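Local coordinates for protein desulfoferrodoxin (rbo) (Treponema pallidum subsp. pallidum str. Nichols, PDB 1Y07) that probably reduces superoxide at a mononuclear iron site, as a class III superoxide reductase of the desulfoferrodoxin family, at residues B[2-10]-B[79-91]. Sequence-based numbering, arbitrary orientation.
Sequences GRELSFFLQ and AWVCLKTRKGIQL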
ATOM      1  N   GLY B   2       3.194  15.482   5.197  1.00 37.03           N
ATOM      2  CA  GLY B   2       3.037  15.363   3.727  1.00 36.04           C
ATOM      3  C   GLY B   2       2.607  13.973   3.332  1.00 34.27           C
ATOM      4  O   GLY B   2       2.192  13.773   2.179  1.00 36.10           O
ATOM      5  N   ARG B   3       2.696  13.031   4.292  1.00 30.35           N
ATOM      6  CA  ARG B   3       2.547  11.572   4.069  1.00 26.97           C
ATOM      7  C   ARG B   3       3.272  11.141   2.802  1.00 24.70           C
ATOM      8  O   ARG B   3       2.665  10.695   1.832  1.00 23.97           O
ATOM      9  CB  ARG B   3       1.083  11.167   4.018  1.00 25.86           C
ATOM     10  CG  ARG B   3       0.477  11.022   5.376  1.00 24.37           C
ATOM     11  CD  ARG B   3      -1.054  11.033   5.324  1.00 22.20           C
ATOM     12  NE  ARG B   3      -1.522   9.801   4.692  1.00 19.78           N
ATOM     13  CZ  ARG B   3      -2.259   9.698   3.574  1.00 18.16           C
ATOM     14  NH1 ARG B   3      -2.676  10.765   2.902  1.00 17.68           N
ATOM     15  NH2 ARG B   3      -2.568   8.484   3.145  1.00 17.56           N
ATOM     16  N   GLU B   4       4.586  11.316   2.832  1.00 21.41           N
ATOM     17  CA  GLU B   4       5.407  11.226   1.666  1.00 19.73           C
ATOM     18  C   GLU B   4       5.736   9.765   1.350  1.00 16.81           C
ATOM     19  O   GLU B   4       6.230   9.060   2.202  1.00 13.58           O
ATOM     20  CB  GLU B   4       6.723  11.956   1.951  1.00 20.98           C
ATOM     21  CG  GLU B   4       7.448  12.446   0.703  1.00 25.66           C
ATOM     22  CD  GLU B   4       8.886  12.907   1.008  1.00 30.37           C
ATOM     23  OE1 GLU B   4       9.108  13.508   2.095  1.00 33.54           O
ATOM     24  OE2 GLU B   4       9.801  12.653   0.174  1.00 33.41           O
ATOM     25  N   LEU B   5       5.478   9.363   0.112  1.00 15.48           N
ATOM     26  CA  LEU B   5       5.750   8.013  -0.374  1.00 14.99           C
ATOM     27  C   LEU B   5       7.155   7.890  -0.977  1.00 14.49           C
ATOM     28  O   LEU B   5       7.595   8.753  -1.735  1.00 15.62           O
ATOM     29  CB  LEU B   5       4.721   7.626  -1.427  1.00 15.58           C
ATOM     30  CG  LEU B   5       3.348   7.296  -0.892  1.00 15.83           C
ATOM     31  CD1 LEU B   5       2.462   6.945  -2.015  1.00 15.21           C
ATOM     32  CD2 LEU B   5       3.404   6.144   0.095  1.00 19.00           C
ATOM     33  N   SER B   6       7.862   6.826  -0.600  1.00 13.14           N
ATOM     34  CA  SER B   6       9.094   6.455  -1.234  1.00 13.42           C
ATOM     35  C   SER B   6       9.000   5.008  -1.673  1.00 12.73           C
ATOM     36  O   SER B   6       8.197   4.238  -1.125  1.00 11.17           O
ATOM     37  CB  SER B   6      10.282   6.601  -0.268  1.00 13.98           C
ATOM     38  OG  SER B   6       9.950   6.141   1.050  1.00 14.86           O
ATOM     39  N   PHE B   7       9.838   4.667  -2.658  1.00 13.15           N
ATOM     40  CA  PHE B   7       9.840   3.366  -3.299  1.00 13.41           C
ATOM     41  C   PHE B   7      11.237   2.851  -3.375  1.00 13.73           C
ATOM     42  O   PHE B   7      12.145   3.579  -3.758  1.00 14.32           O
ATOM     43  CB  PHE B   7       9.229   3.493  -4.698  1.00 14.05           C
ATOM     44  CG  PHE B   7       7.862   4.128  -4.688  1.00 15.34           C
ATOM     45  CD1 PHE B   7       7.699   5.506  -4.905  1.00 15.37           C
ATOM     46  CD2 PHE B   7       6.735   3.355  -4.435  1.00 13.22           C
ATOM     47  CE1 PHE B   7       6.404   6.083  -4.870  1.00 15.89           C
ATOM     48  CE2 PHE B   7       5.465   3.936  -4.397  1.00 12.95           C
ATOM     49  CZ  PHE B   7       5.319   5.298  -4.621  1.00 14.35           C
ATOM     50  N   PHE B   8      11.397   1.597  -3.008  1.00 13.74           N
ATOM     51  CA  PHE B   8      12.689   0.916  -2.971  1.00 13.61           C
ATOM     52  C   PHE B   8      12.484  -0.401  -3.738  1.00 15.06           C
ATOM     53  O   PHE B   8      11.677  -1.224  -3.320  1.00 14.66           O
ATOM     54  CB  PHE B   8      13.091   0.625  -1.527  1.00 12.43           C
ATOM     55  CG  PHE B   8      13.065   1.848  -0.641  1.00 12.34           C
ATOM     56  CD1 PHE B   8      11.882   2.341  -0.159  1.00 14.25           C
ATOM     57  CD2 PHE B   8      14.237   2.500  -0.309  1.00 12.53           C
ATOM     58  CE1 PHE B   8      11.856   3.471   0.644  1.00 15.05           C
ATOM     59  CE2 PHE B   8      14.208   3.636   0.481  1.00 12.84           C
ATOM     60  CZ  PHE B   8      12.992   4.115   0.961  1.00 15.65           C
ATOM     61  N   LEU B   9      13.240  -0.604  -4.812  1.00 16.22           N
ATOM     62  CA  LEU B   9      12.972  -1.699  -5.741  1.00 17.77           C
ATOM     63  C   LEU B   9      14.179  -2.610  -5.913  1.00 18.93           C
ATOM     64  O   LEU B   9      15.266  -2.146  -6.229  1.00 17.57           O
ATOM     65  CB  LEU B   9      12.548  -1.140  -7.098  1.00 19.29           C
ATOM     66  CG  LEU B   9      11.628   0.102  -7.124  1.00 22.45           C
ATOM     67  CD1 LEU B   9      11.496   0.577  -8.527  1.00 24.84           C
ATOM     68  CD2 LEU B   9      10.271  -0.180  -6.601  1.00 24.70           C
ATOM     69  N   GLN B  10      13.968  -3.919  -5.731  1.00 20.29           N
ATOM     70  CA  GLN B  10      15.011  -4.950  -5.963  1.00 21.84           C
ATOM     71  C   GLN B  10      15.370  -5.075  -7.431  1.00 21.34           C
ATOM     72  O   GLN B  10      14.553  -4.676  -8.266  1.00 22.15           O
ATOM     73  CB  GLN B  10      14.515  -6.321  -5.525  1.00 22.53           C
ATOM     74  CG  GLN B  10      14.734  -6.612  -4.079  1.00 24.52           C
ATOM     75  CD  GLN B  10      14.799  -8.097  -3.792  1.00 26.71           C
ATOM     76  OE1 GLN B  10      13.760  -8.738  -3.680  1.00 29.75           O
ATOM     77  NE2 GLN B  10      16.017  -8.646  -3.655  1.00 26.01           N
ATOM     78  N   ALA B  79       4.758  -1.629 -14.535  1.00 15.78           N
ATOM     79  CA  ALA B  79       4.674  -2.722 -13.568  1.00 14.86           C
ATOM     80  C   ALA B  79       3.510  -2.557 -12.624  1.00 13.91           C
ATOM     81  O   ALA B  79       2.792  -3.513 -12.341  1.00 14.08           O
ATOM     82  CB  ALA B  79       5.917  -2.782 -12.792  1.00 15.18           C
ATOM     83  N   TRP B  80       3.316  -1.341 -12.147  1.00 13.97           N
ATOM     84  CA  TRP B  80       2.313  -1.075 -11.120  1.00 14.06           C
ATOM     85  C   TRP B  80       1.995   0.417 -11.083  1.00 14.26           C
ATOM     86  O   TRP B  80       2.759   1.252 -11.606  1.00 13.86           O
ATOM     87  CB  TRP B  80       2.745  -1.636  -9.734  1.00 14.18           C
ATOM     88  CG  TRP B  80       4.130  -1.212  -9.221  1.00 15.75           C
ATOM     89  CD1 TRP B  80       5.246  -1.993  -9.175  1.00 17.20           C
ATOM     90  CD2 TRP B  80       4.513   0.057  -8.659  1.00 14.45           C
ATOM     91  NE1 TRP B  80       6.314  -1.293  -8.652  1.00 16.96           N
ATOM     92  CE2 TRP B  80       5.902  -0.030  -8.327  1.00 16.12           C
ATOM     93  CE3 TRP B  80       3.849   1.279  -8.443  1.00 12.72           C
ATOM     94  CZ2 TRP B  80       6.605   1.039  -7.798  1.00 14.58           C
ATOM     95  CZ3 TRP B  80       4.554   2.344  -7.910  1.00 13.94           C
ATOM     96  CH2 TRP B  80       5.904   2.209  -7.566  1.00 12.33           C
ATOM     97  N   VAL B  81       0.875   0.737 -10.457  1.00 13.79           N
ATOM     98  CA  VAL B  81       0.443   2.091 -10.184  1.00 13.92           C
ATOM     99  C   VAL B  81       0.078   2.123  -8.701  1.00 13.44           C
ATOM    100  O   VAL B  81      -0.581   1.189  -8.196  1.00 14.14           O
ATOM    101  CB  VAL B  81      -0.801   2.500 -11.039  1.00 14.16           C
ATOM    102  CG1 VAL B  81      -1.372   3.829 -10.583  1.00 14.86           C
ATOM    103  CG2 VAL B  81      -0.423   2.501 -12.527  1.00 15.17           C
ATOM    104  N   CYS B  82       0.519   3.164  -8.031  1.00 13.15           N
ATOM    105  CA  CYS B  82       0.223   3.419  -6.615  1.00 13.42           C
ATOM    106  C   CYS B  82      -0.598   4.715  -6.535  1.00 14.60           C
ATOM    107  O   CYS B  82      -0.294   5.685  -7.220  1.00 15.36           O
ATOM    108  CB  CYS B  82       1.528   3.532  -5.838  1.00 13.40           C
ATOM    109  SG  CYS B  82       1.370   4.031  -4.126  1.00 16.24           S
ATOM    110  N   LEU B  83      -1.619   4.733  -5.701  1.00 13.80           N
ATOM    111  CA  LEU B  83      -2.461   5.880  -5.485  1.00 14.00           C
ATOM    112  C   LEU B  83      -2.372   6.284  -4.057  1.00 14.46           C
ATOM    113  O   LEU B  83      -2.545   5.452  -3.160  1.00 16.28           O
ATOM    114  CB  LEU B  83      -3.904   5.504  -5.803  1.00 14.56           C
ATOM    115  CG  LEU B  83      -4.859   6.633  -6.134  1.00 15.72           C
ATOM    116  CD1 LEU B  83      -4.475   7.354  -7.343  1.00 13.83           C
ATOM    117  CD2 LEU B  83      -6.288   6.063  -6.180  1.00 16.65           C
ATOM    118  N   LYS B  84      -2.032   7.542  -3.826  1.00 13.69           N
ATOM    119  CA  LYS B  84      -2.145   8.085  -2.504  1.00 13.73           C
ATOM    120  C   LYS B  84      -3.460   8.871  -2.461  1.00 13.60           C
ATOM    121  O   LYS B  84      -3.723   9.642  -3.367  1.00 14.52           O
ATOM    122  CB  LYS B  84      -0.982   9.039  -2.175  1.00 14.27           C
ATOM    123  CG  LYS B  84      -1.267   9.737  -0.841  1.00 17.13           C
ATOM    124  CD  LYS B  84      -0.097  10.490  -0.284  1.00 20.80           C
ATOM    125  CE  LYS B  84       0.195  11.743  -0.988  1.00 21.91           C
ATOM    126  NZ  LYS B  84       1.315  12.434  -0.286  1.00 22.37           N
ATOM    127  N   THR B  85      -4.268   8.640  -1.442  1.00 13.81           N
ATOM    128  CA  THR B  85      -5.513   9.344  -1.209  1.00 14.44           C
ATOM    129  C   THR B  85      -5.439   9.985   0.165  1.00 14.64           C
ATOM    130  O   THR B  85      -4.484   9.773   0.934  1.00 15.00           O
ATOM    131  CB  THR B  85      -6.739   8.417  -1.298  1.00 14.68           C
ATOM    132  OG1 THR B  85      -6.748   7.490  -0.208  1.00 15.05           O
ATOM    133  CG2 THR B  85      -6.697   7.518  -2.557  1.00 15.86           C
ATOM    134  N   ARG B  86      -6.465  10.775   0.479  1.00 14.87           N
ATOM    135  CA  ARG B  86      -6.541  11.442   1.773  1.00 15.70           C
ATOM    136  C   ARG B  86      -6.530  10.453   2.920  1.00 14.63           C
ATOM    137  O   ARG B  86      -5.878  10.696   3.954  1.00 14.97           O
ATOM    138  CB  ARG B  86      -7.763  12.379   1.839  1.00 17.29           C
ATOM    139  CG  ARG B  86      -7.520  13.723   1.064  1.00 22.59           C
ATOM    140  CD  ARG B  86      -8.358  14.937   1.538  1.00 27.88           C
ATOM    141  NE  ARG B  86      -7.523  15.919   2.246  1.00 34.00           N
ATOM    142  CZ  ARG B  86      -7.954  17.098   2.731  1.00 38.38           C
ATOM    143  NH1 ARG B  86      -9.234  17.489   2.585  1.00 40.10           N
ATOM    144  NH2 ARG B  86      -7.092  17.916   3.360  1.00 40.66           N
ATOM    145  N   LYS B  87      -7.244   9.342   2.738  1.00 14.35           N
ATOM    146  CA  LYS B  87      -7.450   8.337   3.811  1.00 13.76           C
ATOM    147  C   LYS B  87      -6.462   7.193   3.814  1.00 14.54           C
ATOM    148  O   LYS B  87      -6.360   6.504   4.804  1.00 13.72           O
ATOM    149  CB  LYS B  87      -8.890   7.788   3.799  1.00 13.86           C
ATOM    150  CG  LYS B  87      -9.912   8.878   3.901  1.00 14.32           C
ATOM    151  CD  LYS B  87      -9.809   9.720   5.211  1.00 16.80           C
ATOM    152  CE  LYS B  87     -11.009  10.620   5.480  1.00 19.30           C
ATOM    153  NZ  LYS B  87     -12.084   9.807   6.159  1.00 22.07           N
ATOM    154  N   GLY B  88      -5.740   7.008   2.724  1.00 14.81           N
ATOM    155  CA  GLY B  88      -4.840   5.895   2.591  1.00 15.45           C
ATOM    156  C   GLY B  88      -4.025   5.798   1.321  1.00 14.62           C
ATOM    157  O   GLY B  88      -3.755   6.786   0.638  1.00 14.57           O
ATOM    158  N   ILE B  89      -3.576   4.580   1.035  1.00 14.05           N
ATOM    159  CA  ILE B  89      -2.754   4.284  -0.146  1.00 13.19           C
ATOM    160  C   ILE B  89      -3.298   2.996  -0.761  1.00 12.14           C
ATOM    161  O   ILE B  89      -3.881   2.156  -0.046  1.00 11.85           O
ATOM    162  CB  ILE B  89      -1.211   4.146   0.139  1.00 13.95           C
ATOM    163  CG1 ILE B  89      -0.889   2.995   1.081  1.00 16.39           C
ATOM    164  CG2 ILE B  89      -0.621   5.486   0.563  1.00 15.22           C
ATOM    165  CD1 ILE B  89       0.548   2.725   1.209  1.00 17.50           C
ATOM    166  N   GLN B  90      -3.083   2.850  -2.059  1.00 11.23           N
ATOM    167  CA  GLN B  90      -3.368   1.624  -2.786  1.00 11.21           C
ATOM    168  C   GLN B  90      -2.266   1.345  -3.785  1.00 11.70           C
ATOM    169  O   GLN B  90      -1.603   2.252  -4.257  1.00 11.09           O
ATOM    170  CB  GLN B  90      -4.645   1.741  -3.594  1.00 11.24           C
ATOM    171  CG  GLN B  90      -5.792   2.169  -2.741  1.00 11.66           C
ATOM    172  CD  GLN B  90      -7.183   1.857  -3.412  1.00 11.73           C
ATOM    173  OE1 GLN B  90      -7.343   0.829  -3.979  1.00 11.95           O
ATOM    174  NE2 GLN B  90      -8.127   2.795  -3.303  1.00 13.56           N
ATOM    175  N   LEU B  91      -2.076   0.077  -4.096  1.00 12.31           N
ATOM    176  CA  LEU B  91      -1.166  -0.277  -5.145  1.00 13.41           C
ATOM    177  C   LEU B  91      -1.714  -1.478  -5.871  1.00 12.39           C
ATOM    178  O   LEU B  91      -2.198  -2.426  -5.261  1.00 12.83           O
ATOM    179  CB  LEU B  91       0.246  -0.470  -4.611  1.00 14.79           C
ATOM    180  CG  LEU B  91       1.395  -0.695  -5.624  1.00 16.27           C
ATOM    181  CD1 LEU B  91       2.736  -0.248  -5.061  1.00 17.00           C
ATOM    182  CD2 LEU B  91       1.378  -2.125  -5.989  1.00 16.96           C
TER
HETATM  183  O   HOH W   1       3.987  11.263  -1.716  1.00 37.08           O
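The guanidinium of Arg3 lies between Arg86 O over one face and Lys84 CD over the other, while Thr85 O and Gly88 O lie at its edge, near the plane. NH1 and NH2 both donate end-on to Thr85 O, NH1 at 2.9 Å, and NH2 adds a weak bond to Gly88 O; these edge bonds fix the rotation of the group as it points into the 85-88 turn. The bend at chi3 (70°) turns it there. Lys84 runs the opposite way: NZ reaches Arg3 O at 3.1 Å from above the carbonyl plane, bonds weakly to Gly2 O, and shares a water with Leu5 N.

Further along, the rings of Phe7 and Trp80 meet obliquely, planes at 34°, with Phe7 CD2 3.4 Å from Trp80 CH2. Leu9 CD2 touches the Trp80 edge, and Cys82 SG sits at the Phe7 edge, 3.8 Å from Leu5 CD1. Leu5 CD2 rests on Ile89 CG2.

This face-to-face sheet packing seats the N-terminal region characteristic of class III enzymes on the desulfoferrodoxin domain: strand 5-9, paired with 16-20, lies over hairpin 78-85/88-93, nearly antiparallel to 79-85 (158°), their axes 10.2 Å apart at closest approach. Phe16 stacks on Trp80, Tyr116 meets Phe7, and strand 88-93 continues the sheet into the second subunit.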